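Side-chain contacts in threonine phosphate decarboxylase-like enzyme (Sulfurospirillum multivorans, PDB 6OUX), which catalyses the pyridoxal phosphate-dependent decarboxylation of L-serine O-phosphate to ethanolamine O-phosphate, a precursor in norcobamide biosynthesis: residues L314-V319 against C380-L385; P29-L34 against G351-T356; K332-I337 against S387-S392; P53-L58 against E296-Q301; I128-S133 against V175-N180. One frame throughout, in Å; residues are numbered along the deposited sequence.

Contact 1: residues L314-V319 against C380-L385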
# COMPACT_ATOMS: atom_id res chain seq x y z
N LEU A 314 32.84 -14.61 13.92
CA LEU A 314 34.25 -14.18 14.02
C LEU A 314 35.16 -15.36 14.25
O LEU A 314 36.34 -15.33 13.90
CB LEU A 314 34.44 -13.10 15.10
CG LEU A 314 34.08 -11.68 14.61
CD1 LEU A 314 34.10 -10.65 15.73
CD2 LEU A 314 35.01 -11.24 13.49
N GLY A 315 34.60 -16.41 14.83
CA GLY A 315 35.27 -17.66 15.04
C GLY A 315 35.60 -18.44 13.79
O GLY A 315 36.38 -19.36 13.88
N ILE A 316 35.00 -18.11 12.64
CA ILE A 316 35.26 -18.82 11.40
C ILE A 316 36.53 -18.22 10.78
O ILE A 316 36.64 -17.01 10.46
CB ILE A 316 34.10 -18.70 10.41
CG1 ILE A 316 32.81 -19.27 11.02
CG2 ILE A 316 34.41 -19.44 9.13
CD1 ILE A 316 31.58 -19.11 10.14
N GLU A 317 37.51 -19.08 10.57
CA GLU A 317 38.84 -18.59 10.20
C GLU A 317 38.86 -17.81 8.86
O GLU A 317 39.29 -16.66 8.85
CB GLU A 317 39.87 -19.72 10.20
CG GLU A 317 41.23 -19.20 9.77
CD GLU A 317 42.28 -20.27 9.59
OE1 GLU A 317 43.45 -19.96 9.88
OE2 GLU A 317 41.94 -21.40 9.16
N ASN A 318 38.43 -18.42 7.77
CA ASN A 318 38.54 -17.75 6.45
C ASN A 318 37.23 -17.00 6.05
O ASN A 318 36.58 -17.35 5.06
CB ASN A 318 38.91 -18.70 5.27
CG ASN A 318 39.89 -19.80 5.64
OD1 ASN A 318 41.01 -19.53 6.08
ND2 ASN A 318 39.49 -21.05 5.38
N VAL A 319 36.81 -16.05 6.86
CA VAL A 319 35.83 -15.05 6.42
C VAL A 319 36.21 -13.81 7.16
O VAL A 319 36.85 -13.90 8.22
CB VAL A 319 34.36 -15.37 6.75
CG1 VAL A 319 33.87 -16.57 5.97
CG2 VAL A 319 34.14 -15.57 8.25
N CYS A 380 22.79 -23.03 13.26
CA CYS A 380 22.77 -23.79 12.02
C CYS A 380 23.54 -23.07 10.89
O CYS A 380 24.31 -23.66 10.13
CB CYS A 380 21.31 -24.02 11.54
SG CYS A 380 20.37 -25.18 12.59
N ILE A 381 23.35 -21.78 10.80
CA ILE A 381 24.08 -20.99 9.83
C ILE A 381 25.58 -21.05 10.10
O ILE A 381 26.37 -21.24 9.18
CB ILE A 381 23.56 -19.54 9.83
CG1 ILE A 381 22.14 -19.49 9.35
CG2 ILE A 381 24.43 -18.70 8.93
CD1 ILE A 381 21.44 -18.16 9.56
N VAL A 382 25.99 -20.86 11.34
CA VAL A 382 27.39 -20.83 11.65
C VAL A 382 28.03 -22.22 11.30
O VAL A 382 29.14 -22.32 10.73
CB VAL A 382 27.65 -20.49 13.14
CG1 VAL A 382 29.15 -20.62 13.42
CG2 VAL A 382 27.18 -19.08 13.49
N MET A 383 27.32 -23.26 11.72
CA MET A 383 27.74 -24.65 11.46
C MET A 383 27.90 -24.90 9.98
O MET A 383 28.96 -25.35 9.56
CB MET A 383 26.78 -25.66 12.12
CG MET A 383 27.15 -25.94 13.59
SD MET A 383 26.07 -27.05 14.57
CE MET A 383 27.27 -27.44 15.83
N ALA A 384 26.84 -24.62 9.22
CA ALA A 384 26.85 -24.74 7.77
C ALA A 384 27.99 -24.00 7.10
O ALA A 384 28.74 -24.63 6.31
CB ALA A 384 25.54 -24.31 7.19
N LEU A 385 28.17 -22.73 7.43
CA LEU A 385 29.33 -21.97 6.92
C LEU A 385 30.69 -22.57 7.23
O LEU A 385 31.62 -22.53 6.38
CB LEU A 385 29.33 -20.49 7.39
CG LEU A 385 28.26 -19.63 6.74
CD1 LEU A 385 28.15 -18.31 7.50
CD2 LEU A 385 28.47 -19.39 5.26
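Ile316 reaches helix 375-388 through a single methyl group. CB points toward the helix and divides into two branches. CG2 takes the position opposite the backbone N and makes no close approach to 380-385; CG1, opposite the carbonyl carbon (chi1 -59°), carries the chain onward. The second torsion is extended (chi2 176°), which carries CD1 away from the backbone to the helix. At this tip Ile316 CD1 lies 3.8 Å from Leu385 CB, the nearest approach between the two segments. Ile316 CD1 is also 4.1 Å from the backbone O of Val382 and 4.4 Å from Val382 CG1, so it rests against one turn of the helix, between residues three apart in sequence. The side chains of Ile316 and Leu385 cross at about a right angle. Around them, Leu385 also packs on Leu313 and on Val342 of helix 339-350. All three touching residues are buried, and the segments together bury 131 Å². The contacts are mostly carbon to carbon and the segments share no hydrogen bond, evidence of mainly apolar packing: the loop after helix 289-314 is held to helix 375-388 by van der Waals contact and exclusion of water.

Contact 2: residues P29-L34 against G351-T356; sequences PSMEDL and GIYVRT
Tyr353 carries the whole contact with Pro29, Met31 and Leu34, and its surroundings on strand 352-356 explain how it is presented. The chain enters at Gly351, where helix 339-350 gives way with positive phi, and Ile352 then begins the strand. At Tyr353, CB points toward 29-34, and with CG opposite the backbone N (chi1 -157°) the ring reaches that segment. Tyr353 OH donates to Pro29 O, 2.7 Å away; the acceptor lies at the ring edge, in plane, and the donor meets a lone pair in the carbonyl plane at a C=O...donor angle of 133°. Just beyond this carbonyl, Ser30 OG caps helix 31-37, accepting from Asp33 N at 2.9 Å. Leu34 CD1 sits over one ring face, 4.0 Å from Tyr353 CE2. Met31, its chain bent at chi2 and chi3, brings SD to 3.8 Å from Tyr353 CD2, an oblique Met-aromatic contact. A phenylalanine here would keep the ring packing but would probably leave Pro29 O without its hydroxyl partner and the turn before helix 31-37 less firmly placed. Farther on, Arg355 NH1 donates to Thr356 O at 2.7 Å, and its guanidinium also reaches Asp359 and Gly25 O. The contact fastens the N-terminal segment onto a strand of the C-terminal sheet in this aminotransferase-type fold, and Tyr353 stands two residues before Arg355 of the O-phospho-L-serine site.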
# COMPACT_ATOMS: atom_id res chain seq x y z
N PRO A 29 17.58 -14.63 -6.58
CA PRO A 29 16.22 -14.68 -7.18
C PRO A 29 15.05 -14.80 -6.18
O PRO A 29 15.26 -15.11 -4.98
CB PRO A 29 16.29 -15.91 -8.08
CG PRO A 29 17.40 -16.76 -7.49
CD PRO A 29 18.40 -15.79 -6.95
N SER A 30 13.84 -14.58 -6.69
CA SER A 30 12.66 -14.56 -5.86
C SER A 30 12.41 -15.93 -5.36
O SER A 30 12.75 -16.88 -6.04
CB SER A 30 11.43 -14.09 -6.65
OG SER A 30 10.80 -15.18 -7.32
N MET A 31 11.79 -16.04 -4.20
CA MET A 31 11.36 -17.32 -3.64
C MET A 31 10.35 -18.10 -4.48
O MET A 31 10.36 -19.33 -4.48
CB MET A 31 10.72 -17.13 -2.27
CG MET A 31 11.04 -18.28 -1.35
SD MET A 31 12.69 -18.09 -0.64
CE MET A 31 12.23 -18.47 1.03
N GLU A 32 9.46 -17.38 -5.15
CA GLU A 32 8.46 -17.98 -6.02
C GLU A 32 9.17 -18.64 -7.22
O GLU A 32 8.76 -19.72 -7.67
CB GLU A 32 7.47 -16.90 -6.49
CG GLU A 32 6.69 -16.23 -5.34
CD GLU A 32 7.28 -14.91 -4.82
OE1 GLU A 32 8.52 -14.70 -4.88
OE2 GLU A 32 6.48 -14.08 -4.31
N ASP A 33 10.25 -18.02 -7.69
CA ASP A 33 11.07 -18.52 -8.82
C ASP A 33 11.92 -19.78 -8.55
O ASP A 33 12.18 -20.56 -9.48
CB ASP A 33 11.98 -17.40 -9.34
CG ASP A 33 11.28 -16.49 -10.34
OD1 ASP A 33 10.08 -16.73 -10.60
OD2 ASP A 33 11.92 -15.57 -10.88
N LEU A 34 12.37 -19.94 -7.30
CA LEU A 34 13.13 -21.10 -6.85
C LEU A 34 12.24 -22.32 -6.68
O LEU A 34 12.67 -23.43 -6.95
CB LEU A 34 13.79 -20.83 -5.49
CG LEU A 34 15.09 -20.03 -5.33
CD1 LEU A 34 15.44 -19.97 -3.85
CD2 LEU A 34 16.25 -20.65 -6.11
N GLY A 351 19.42 -26.17 3.35
CA GLY A 351 18.24 -25.34 3.23
C GLY A 351 18.31 -23.88 3.76
O GLY A 351 17.30 -23.30 4.15
N ILE A 352 19.49 -23.30 3.73
CA ILE A 352 19.69 -21.94 4.23
C ILE A 352 19.82 -20.99 3.06
O ILE A 352 20.74 -21.20 2.25
CB ILE A 352 20.94 -21.88 5.10
CG1 ILE A 352 20.73 -22.75 6.38
CG2 ILE A 352 21.24 -20.44 5.51
CD1 ILE A 352 21.94 -22.93 7.27
N TYR A 353 18.95 -19.96 3.00
CA TYR A 353 19.05 -18.87 1.96
C TYR A 353 19.68 -17.58 2.50
O TYR A 353 19.21 -17.05 3.52
CB TYR A 353 17.67 -18.52 1.44
CG TYR A 353 17.62 -17.89 0.08
CD1 TYR A 353 18.74 -17.82 -0.76
CD2 TYR A 353 16.43 -17.40 -0.38
CE1 TYR A 353 18.66 -17.23 -2.02
CE2 TYR A 353 16.36 -16.82 -1.64
CZ TYR A 353 17.47 -16.76 -2.46
OH TYR A 353 17.39 -16.19 -3.72
N VAL A 354 20.75 -17.12 1.87
CA VAL A 354 21.39 -15.84 2.22
C VAL A 354 21.52 -15.02 0.93
O VAL A 354 21.27 -15.53 -0.16
CB VAL A 354 22.75 -16.00 2.95
CG1 VAL A 354 22.61 -16.90 4.15
CG2 VAL A 354 23.89 -16.51 2.04
N ARG A 355 21.83 -13.73 1.07
CA ARG A 355 21.71 -12.75 -0.02
C ARG A 355 23.12 -12.46 -0.54
O ARG A 355 24.05 -12.07 0.21
CB ARG A 355 20.93 -11.48 0.49
CG ARG A 355 20.66 -10.31 -0.48
CD ARG A 355 19.98 -10.86 -1.71
NE ARG A 355 19.40 -9.89 -2.63
CZ ARG A 355 20.07 -9.16 -3.53
NH1 ARG A 355 21.41 -9.17 -3.56
NH2 ARG A 355 19.39 -8.39 -4.37
N THR A 356 23.32 -12.68 -1.83
CA THR A 356 24.56 -12.21 -2.45
C THR A 356 24.74 -10.68 -2.41
O THR A 356 23.76 -9.90 -2.52
CB THR A 356 24.69 -12.66 -3.91
OG1 THR A 356 26.00 -12.34 -4.37
CG2 THR A 356 23.69 -11.99 -4.84

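Contact 3: residues K332-I337 against S387-S392; sequences KLPSRI and SILKDS
Leu389 points at the loop 332-337, and its two methyls divide the opposing side chains between them. Leu389 CD1 meets Leu333 CD2, 4.2 Å away. Leu389 CD2 takes the other two partners, Ile337 CG2 at 4.2 Å and Pro334 CD at 4.3 Å. With CG opposite the carbonyl carbon (chi1 -59°) and the second torsion extended (chi2 177°), the leucine carries its fork to the loop, where each methyl has its own neighbours. On the other segment the orientations differ. Pro334 and Ile337 direct their CB atoms at Leu389, whereas Leu333 starts off to one side and comes close through its CD2 end. Ile337 meets the leucine at a slant and touches it with the CG2 branch.

Between the two segments these distances describe apolar packing without a tight point, and 125 Å² is buried in all. A type II beta turn runs from Pro334 to Ile337, with Ile337 N donating to Pro334 O at 3.1 Å, and both of these residues touch Leu389. Leu333 and Ile337 also pack on Val342 of helix 339-350, and Leu389 touches Val319.

Leu389 is the first residue to leave helical geometry after helix 375-388. The contact is therefore apolar packing of the residue that ends the C-terminal helix against the turn that links strand 328-332 to helix 339-350, in a beta-alpha connection of the C-terminal sheet.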
# COMPACT_ATOMS: atom_id res chain seq x y z
N LYS A 332 32.79 -11.12 4.07
CA LYS A 332 33.62 -11.27 2.88
C LYS A 332 34.26 -12.65 2.87
O LYS A 332 34.93 -13.07 3.83
CB LYS A 332 34.71 -10.20 2.86
CG LYS A 332 35.66 -10.35 1.70
CD LYS A 332 36.10 -9.02 1.17
CE LYS A 332 37.47 -9.11 0.60
NZ LYS A 332 38.31 -8.80 1.79
N LEU A 333 34.02 -13.36 1.79
CA LEU A 333 34.46 -14.73 1.63
C LEU A 333 35.92 -14.74 1.22
O LEU A 333 36.48 -13.73 0.72
CB LEU A 333 33.60 -15.46 0.61
CG LEU A 333 32.12 -15.46 0.93
CD1 LEU A 333 31.33 -15.98 -0.23
CD2 LEU A 333 31.80 -16.30 2.17
N PRO A 334 36.58 -15.88 1.47
CA PRO A 334 38.00 -15.95 1.20
C PRO A 334 38.25 -15.77 -0.25
O PRO A 334 37.34 -15.93 -1.07
CB PRO A 334 38.39 -17.37 1.61
CG PRO A 334 37.33 -17.78 2.51
CD PRO A 334 36.08 -17.19 1.90
N SER A 335 39.48 -15.46 -0.58
CA SER A 335 39.79 -15.32 -1.98
C SER A 335 39.74 -16.72 -2.60
O SER A 335 39.92 -17.77 -1.94
CB SER A 335 41.12 -14.63 -2.22
OG SER A 335 40.95 -13.77 -3.33
N ARG A 336 39.37 -16.69 -3.87
CA ARG A 336 39.09 -17.86 -4.64
C ARG A 336 37.76 -18.51 -4.32
O ARG A 336 37.45 -19.53 -4.90
CB ARG A 336 40.26 -18.87 -4.61
CG ARG A 336 41.61 -18.19 -4.87
CD ARG A 336 42.74 -19.11 -5.36
NE ARG A 336 42.46 -20.52 -5.18
CZ ARG A 336 42.30 -21.42 -6.16
NH1 ARG A 336 42.46 -21.07 -7.43
NH2 ARG A 336 42.03 -22.70 -5.88
N ILE A 337 36.94 -17.94 -3.44
CA ILE A 337 35.61 -18.54 -3.17
C ILE A 337 34.57 -17.56 -3.68
O ILE A 337 34.63 -16.40 -3.29
CB ILE A 337 35.39 -18.77 -1.65
CG1 ILE A 337 36.48 -19.67 -1.04
CG2 ILE A 337 34.04 -19.35 -1.35
CD1 ILE A 337 36.54 -21.08 -1.60
N SER A 387 31.61 -25.66 7.79
CA SER A 387 31.74 -26.84 7.01
C SER A 387 31.97 -26.55 5.52
O SER A 387 32.89 -27.11 4.94
CB SER A 387 30.49 -27.70 7.19
OG SER A 387 30.27 -28.49 6.04
N ILE A 388 31.14 -25.69 4.93
CA ILE A 388 31.29 -25.25 3.55
C ILE A 388 32.61 -24.55 3.30
O ILE A 388 33.18 -24.71 2.22
CB ILE A 388 30.14 -24.31 3.11
CG1 ILE A 388 28.81 -25.08 3.07
CG2 ILE A 388 30.44 -23.73 1.75
CD1 ILE A 388 27.56 -24.23 2.99
N LEU A 389 33.10 -23.77 4.26
CA LEU A 389 34.34 -23.03 4.07
C LEU A 389 35.60 -23.70 4.63
O LEU A 389 36.67 -23.06 4.69
CB LEU A 389 34.21 -21.61 4.68
CG LEU A 389 33.07 -20.74 4.09
CD1 LEU A 389 32.96 -19.40 4.79
CD2 LEU A 389 33.36 -20.51 2.59
N LYS A 390 35.47 -24.93 5.10
CA LYS A 390 36.63 -25.68 5.56
C LYS A 390 37.58 -25.84 4.35
O LYS A 390 37.10 -26.19 3.27
CB LYS A 390 36.17 -27.05 6.03
CG LYS A 390 37.01 -27.71 7.11
CD LYS A 390 36.47 -29.10 7.40
CE LYS A 390 37.31 -29.81 8.45
NZ LYS A 390 36.67 -31.12 8.76
N ASP A 391 38.88 -25.59 4.48
CA ASP A 391 39.75 -25.86 3.30
C ASP A 391 39.63 -27.32 2.76
O ASP A 391 39.21 -27.47 1.62
CB ASP A 391 41.20 -25.33 3.43
CG ASP A 391 41.56 -24.32 2.29
OD1 ASP A 391 40.63 -23.89 1.55
OD2 ASP A 391 42.76 -23.98 2.12
N SER A 392 39.96 -28.35 3.55
CA SER A 392 39.21 -29.66 3.55
C SER A 392 39.78 -30.93 2.88
O SER A 392 40.97 -30.99 2.48
CB SER A 392 37.77 -29.45 3.05
OG SER A 392 36.92 -30.54 3.37

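Contact 4: residues P53-L58 against E296-Q301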
# COMPACT_ATOMS: atom_id res chain seq x y z
N PRO A 53 12.79 -11.96 14.61
CA PRO A 53 11.86 -13.06 14.80
C PRO A 53 11.24 -13.09 16.21
O PRO A 53 10.07 -13.52 16.36
CB PRO A 53 12.67 -14.32 14.46
CG PRO A 53 14.11 -13.90 14.54
CD PRO A 53 14.18 -12.42 14.36
N TYR A 54 11.92 -12.53 17.20
CA TYR A 54 11.32 -12.39 18.53
C TYR A 54 10.20 -11.34 18.60
O TYR A 54 9.18 -11.52 19.26
CB TYR A 54 12.39 -12.12 19.58
CG TYR A 54 13.52 -13.15 19.62
CD1 TYR A 54 13.35 -14.40 20.23
CD2 TYR A 54 14.74 -12.88 19.07
CE1 TYR A 54 14.38 -15.33 20.28
CE2 TYR A 54 15.79 -13.78 19.14
CZ TYR A 54 15.63 -15.03 19.72
OH TYR A 54 16.72 -15.92 19.77
N ALA A 55 10.32 -10.24 17.86
CA ALA A 55 9.19 -9.33 17.81
C ALA A 55 8.07 -9.87 16.94
O ALA A 55 6.92 -9.56 17.17
CB ALA A 55 9.62 -7.99 17.26
N SER A 56 8.43 -10.54 15.86
CA SER A 56 7.46 -11.07 14.96
C SER A 56 6.52 -12.08 15.71
O SER A 56 5.31 -11.95 15.64
CB SER A 56 8.25 -11.71 13.81
OG SER A 56 7.34 -12.37 13.01
N GLU A 57 7.09 -12.98 16.51
CA GLU A 57 6.36 -13.96 17.33
C GLU A 57 5.49 -13.23 18.33
O GLU A 57 4.34 -13.58 18.46
CB GLU A 57 7.28 -14.95 18.11
CG GLU A 57 8.21 -15.78 17.24
CD GLU A 57 8.78 -17.05 17.86
OE1 GLU A 57 8.63 -17.29 19.09
OE2 GLU A 57 9.41 -17.82 17.10
N LEU A 58 6.00 -12.15 18.94
CA LEU A 58 5.21 -11.31 19.84
C LEU A 58 3.97 -10.73 19.18
O LEU A 58 2.87 -10.86 19.70
CB LEU A 58 6.03 -10.19 20.45
CG LEU A 58 5.36 -9.28 21.50
CD1 LEU A 58 5.13 -10.10 22.74
CD2 LEU A 58 6.27 -8.08 21.80
N GLU A 296 10.08 -4.11 23.91
CA GLU A 296 11.41 -3.76 24.37
C GLU A 296 12.20 -4.98 24.84
O GLU A 296 13.42 -5.08 24.61
CB GLU A 296 11.19 -2.75 25.45
CG GLU A 296 12.33 -2.02 25.94
CD GLU A 296 13.10 -1.22 24.90
OE1 GLU A 296 12.69 -1.00 23.74
OE2 GLU A 296 14.20 -0.87 25.31
N GLU A 297 11.54 -5.92 25.55
CA GLU A 297 12.20 -7.14 25.90
C GLU A 297 12.66 -7.92 24.65
O GLU A 297 13.74 -8.45 24.65
CB GLU A 297 11.29 -8.05 26.75
CG GLU A 297 10.87 -7.54 28.10
CD GLU A 297 9.69 -8.32 28.72
OE1 GLU A 297 9.17 -9.32 28.15
OE2 GLU A 297 9.35 -7.95 29.80
N ALA A 298 11.82 -8.02 23.62
CA ALA A 298 12.15 -8.71 22.39
C ALA A 298 13.29 -8.03 21.54
O ALA A 298 14.04 -8.72 20.81
CB ALA A 298 10.91 -8.77 21.49
N ARG A 299 13.34 -6.71 21.63
CA ARG A 299 14.36 -5.92 20.93
C ARG A 299 15.71 -6.17 21.60
O ARG A 299 16.64 -6.54 20.93
CB ARG A 299 13.96 -4.46 21.03
CG ARG A 299 14.85 -3.49 20.23
CD ARG A 299 14.55 -2.03 20.42
NE ARG A 299 14.85 -1.63 21.80
CZ ARG A 299 16.07 -1.37 22.30
NH1 ARG A 299 17.17 -1.35 21.54
NH2 ARG A 299 16.17 -1.04 23.59
N LYS A 300 15.77 -6.09 22.92
CA LYS A 300 16.99 -6.37 23.65
C LYS A 300 17.46 -7.80 23.56
O LYS A 300 18.65 -8.04 23.42
CB LYS A 300 16.92 -5.97 25.13
CG LYS A 300 16.79 -4.49 25.36
CD LYS A 300 17.11 -4.11 26.81
CE LYS A 300 15.90 -3.89 27.65
NZ LYS A 300 15.72 -2.49 28.13
N GLN A 301 16.52 -8.75 23.57
CA GLN A 301 16.83 -10.14 23.36
C GLN A 301 17.46 -10.37 22.01
O GLN A 301 18.45 -11.12 21.88
CB GLN A 301 15.53 -10.94 23.51
CG GLN A 301 15.56 -12.41 23.21
CD GLN A 301 14.18 -13.03 23.39
OE1 GLN A 301 13.14 -12.37 23.18
NE2 GLN A 301 14.15 -14.28 23.74
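Tyr54 and Gln301 meet as two flat groups, the glutamine amide stacked on one face of the phenol ring. The planes are 19° apart, and Gln301 CD sits 3.5 Å from Tyr54 CD1, offset toward the rim. The glutamine conformation accounts for this reach: CG stands opposite the backbone N (chi1 174°), and the chain continues extended to the amide. On the way, the Gln301 CG methylene passes over the ring face, 4.0 Å from the centroid of Tyr54 and almost on the ring normal, a CH-pi contact. Tyr54 differs in its first torsion, its CG opposite the carbonyl carbon and beside the backbone N, and its side chain runs across that of Gln301 at about a right angle. Beyond the ring, Tyr54 OH is hydrogen-bonded to the backbone N of Arg375.

Beside the stack the helices come together on alanine. Ala298 CB is 3.9 Å from Tyr54 C and 4.1 Å from Tyr54 CB, and Ala55 CB lies 4.5 Å from Ala298 CB. These short side chains suit an axis separation of 8.5 Å between roughly antiparallel segments, their N-to-C directions 156° apart.

Arg299 points away from helix 53-68 and grips Glu296 side-on: Arg299 NE donates to Glu296 OE1, and Arg299 NH2 donates to Glu296 OE2 at 2.6 Å. The Lys300 ammonium joins the same carboxylate, and the guanidinium also donates to the backbone O atoms of Leu221 and His213.

The chemistry is thus divided by face. Apolar contact and amide-ring stacking join helix 53-68 to helix 289-314, while the charges pair within the latter, where the lysine and arginine are likely to favour an ionised Glu296.

Contact 5: residues I128-S133 against V175-N180; sequences IPTFSS and VLINPN
Asn180 and Thr130 meet where two neighbouring parallel strands of the large sheet of the PLP-dependent aminotransferase fold run out into loops. Asn180 ND2 donates to Pro129 O at 3.2 Å with an N-H...acceptor angle of 161°. The carbonyl is approached almost end-on, at a C=O...donor angle of 163°, and its oxygen lies close to the plane of the amide. Thr130 CG2 makes an apolar contact with Ile177 CG1 at 4.0 Å and lies in van der Waals contact with Asn180 OD1 at 3.7 Å.

In the next shell, ND2 has a second acceptor, Asn183 OD1, which together with Pro129 O fixes the rotation of the amide. With an alanine at Asn180, Pro129 O and Asn183 OD1 would probably lose their shared donor and the two loops be less firmly joined. A cis peptide bond precedes Pro129 where strand 123-128 ends. Thr130 also touches Asn181, a residue of the O-phospho-L-serine site, which places the contact directly beside the substrate pocket.

Thr130 OG1 is beside the backbone N (chi1 -34°, off the staggered value), which puts CG2 roughly on the far side from N. This methyl faces the buried Asn180 OD1, for which the model contains no hydrogen-bonding partner.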
# COMPACT_ATOMS: atom_id res chain seq x y z
N ILE A 128 27.71 5.20 -1.31
CA ILE A 128 27.88 3.92 -1.97
C ILE A 128 28.91 3.11 -1.14
O ILE A 128 29.96 3.63 -0.75
CB ILE A 128 28.37 4.19 -3.42
CG1 ILE A 128 28.58 2.93 -4.20
CG2 ILE A 128 29.72 4.89 -3.41
CD1 ILE A 128 29.09 3.20 -5.61
N PRO A 129 28.62 1.81 -0.87
CA PRO A 129 27.48 1.05 -1.23
C PRO A 129 26.26 1.26 -0.39
O PRO A 129 26.38 1.56 0.77
CB PRO A 129 27.95 -0.38 -1.05
CG PRO A 129 28.98 -0.31 -0.07
CD PRO A 129 29.67 0.97 -0.30
N THR A 130 25.10 1.07 -1.01
CA THR A 130 23.84 1.06 -0.27
C THR A 130 23.00 -0.01 -0.92
O THR A 130 23.18 -0.32 -2.12
CB THR A 130 23.07 2.43 -0.37
OG1 THR A 130 23.94 3.56 -0.42
CG2 THR A 130 22.35 2.59 0.78
N PHE A 131 22.13 -0.63 -0.16
CA PHE A 131 21.33 -1.73 -0.66
C PHE A 131 20.26 -1.30 -1.66
O PHE A 131 20.11 -1.93 -2.70
CB PHE A 131 20.64 -2.48 0.47
CG PHE A 131 20.09 -3.81 0.06
CD1 PHE A 131 20.88 -4.93 0.08
CD2 PHE A 131 18.79 -3.94 -0.40
CE1 PHE A 131 20.39 -6.20 -0.31
CE2 PHE A 131 18.28 -5.19 -0.77
CZ PHE A 131 19.09 -6.33 -0.72
N SER A 132 19.51 -0.26 -1.34
CA SER A 132 18.50 0.29 -2.25
C SER A 132 19.07 1.26 -3.26
O SER A 132 19.95 2.04 -2.94
CB SER A 132 17.46 1.03 -1.45
OG SER A 132 16.98 0.21 -0.44
N SER A 133 18.63 1.18 -4.51
CA SER A 133 19.02 2.16 -5.51
C SER A 133 18.00 3.26 -5.36
O SER A 133 16.80 3.01 -5.19
CB SER A 133 18.98 1.62 -6.95
OG SER A 133 20.31 1.56 -7.44
N VAL A 175 20.80 11.82 1.29
CA VAL A 175 20.23 10.58 1.95
C VAL A 175 21.30 9.85 2.78
O VAL A 175 22.34 9.52 2.24
CB VAL A 175 19.66 9.60 0.96
CG1 VAL A 175 18.99 8.39 1.66
CG2 VAL A 175 18.68 10.29 0.04
N LEU A 176 21.07 9.72 4.10
CA LEU A 176 21.92 8.97 4.98
C LEU A 176 21.07 7.80 5.52
O LEU A 176 19.86 7.92 5.81
CB LEU A 176 22.46 9.81 6.13
CG LEU A 176 23.27 11.08 5.79
CD1 LEU A 176 23.64 11.90 7.00
CD2 LEU A 176 24.55 10.70 5.07
N ILE A 177 21.66 6.63 5.55
CA ILE A 177 21.03 5.44 6.09
C ILE A 177 21.82 5.10 7.37
O ILE A 177 23.01 4.81 7.28
CB ILE A 177 21.08 4.29 5.14
CG1 ILE A 177 20.72 4.70 3.70
CG2 ILE A 177 20.17 3.12 5.63
CD1 ILE A 177 19.33 5.23 3.51
N ASN A 178 21.20 5.11 8.54
CA ASN A 178 21.97 4.98 9.78
C ASN A 178 21.15 4.18 10.80
O ASN A 178 20.14 4.66 11.28
CB ASN A 178 22.34 6.35 10.32
CG ASN A 178 23.39 6.27 11.37
OD1 ASN A 178 24.39 5.54 11.22
ND2 ASN A 178 23.18 6.96 12.47
N PRO A 179 21.54 2.93 11.10
CA PRO A 179 22.65 2.17 10.51
C PRO A 179 22.53 1.92 9.02
O PRO A 179 21.44 1.75 8.50
CB PRO A 179 22.62 0.80 11.30
CG PRO A 179 21.83 1.07 12.56
CD PRO A 179 20.81 2.12 12.11
N ASN A 180 23.65 1.80 8.31
CA ASN A 180 23.63 1.50 6.83
C ASN A 180 23.28 -0.02 6.51
O ASN A 180 23.53 -0.87 7.30
CB ASN A 180 24.96 1.87 6.19
CG ASN A 180 24.88 2.15 4.68
OD1 ASN A 180 23.87 2.62 4.17
ND2 ASN A 180 25.95 1.78 3.94

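From the N terminus, 29-34 opens the widest loop, closed only when contact 2 reaches strand 352-356. Inside it, 53-58 starts contact 4, which closes at 296-301 on the long helix 289-314. Contact 5 is nested within both, joining the ends of adjacent strands of the large sheet. Contact 1 begins at 314-319, after contact 4 has closed, and crosses contacts 2 and 3; contact 3 crosses contact 2 as well. Contacts 1 and 3 share helix 375-388 and adjoin each other. Ile352 packs on that helix, linking contacts 1 and 2, and Arg355 meets Phe131, bringing contact 2 against contact 5 at Arg355, a residue of the substrate site.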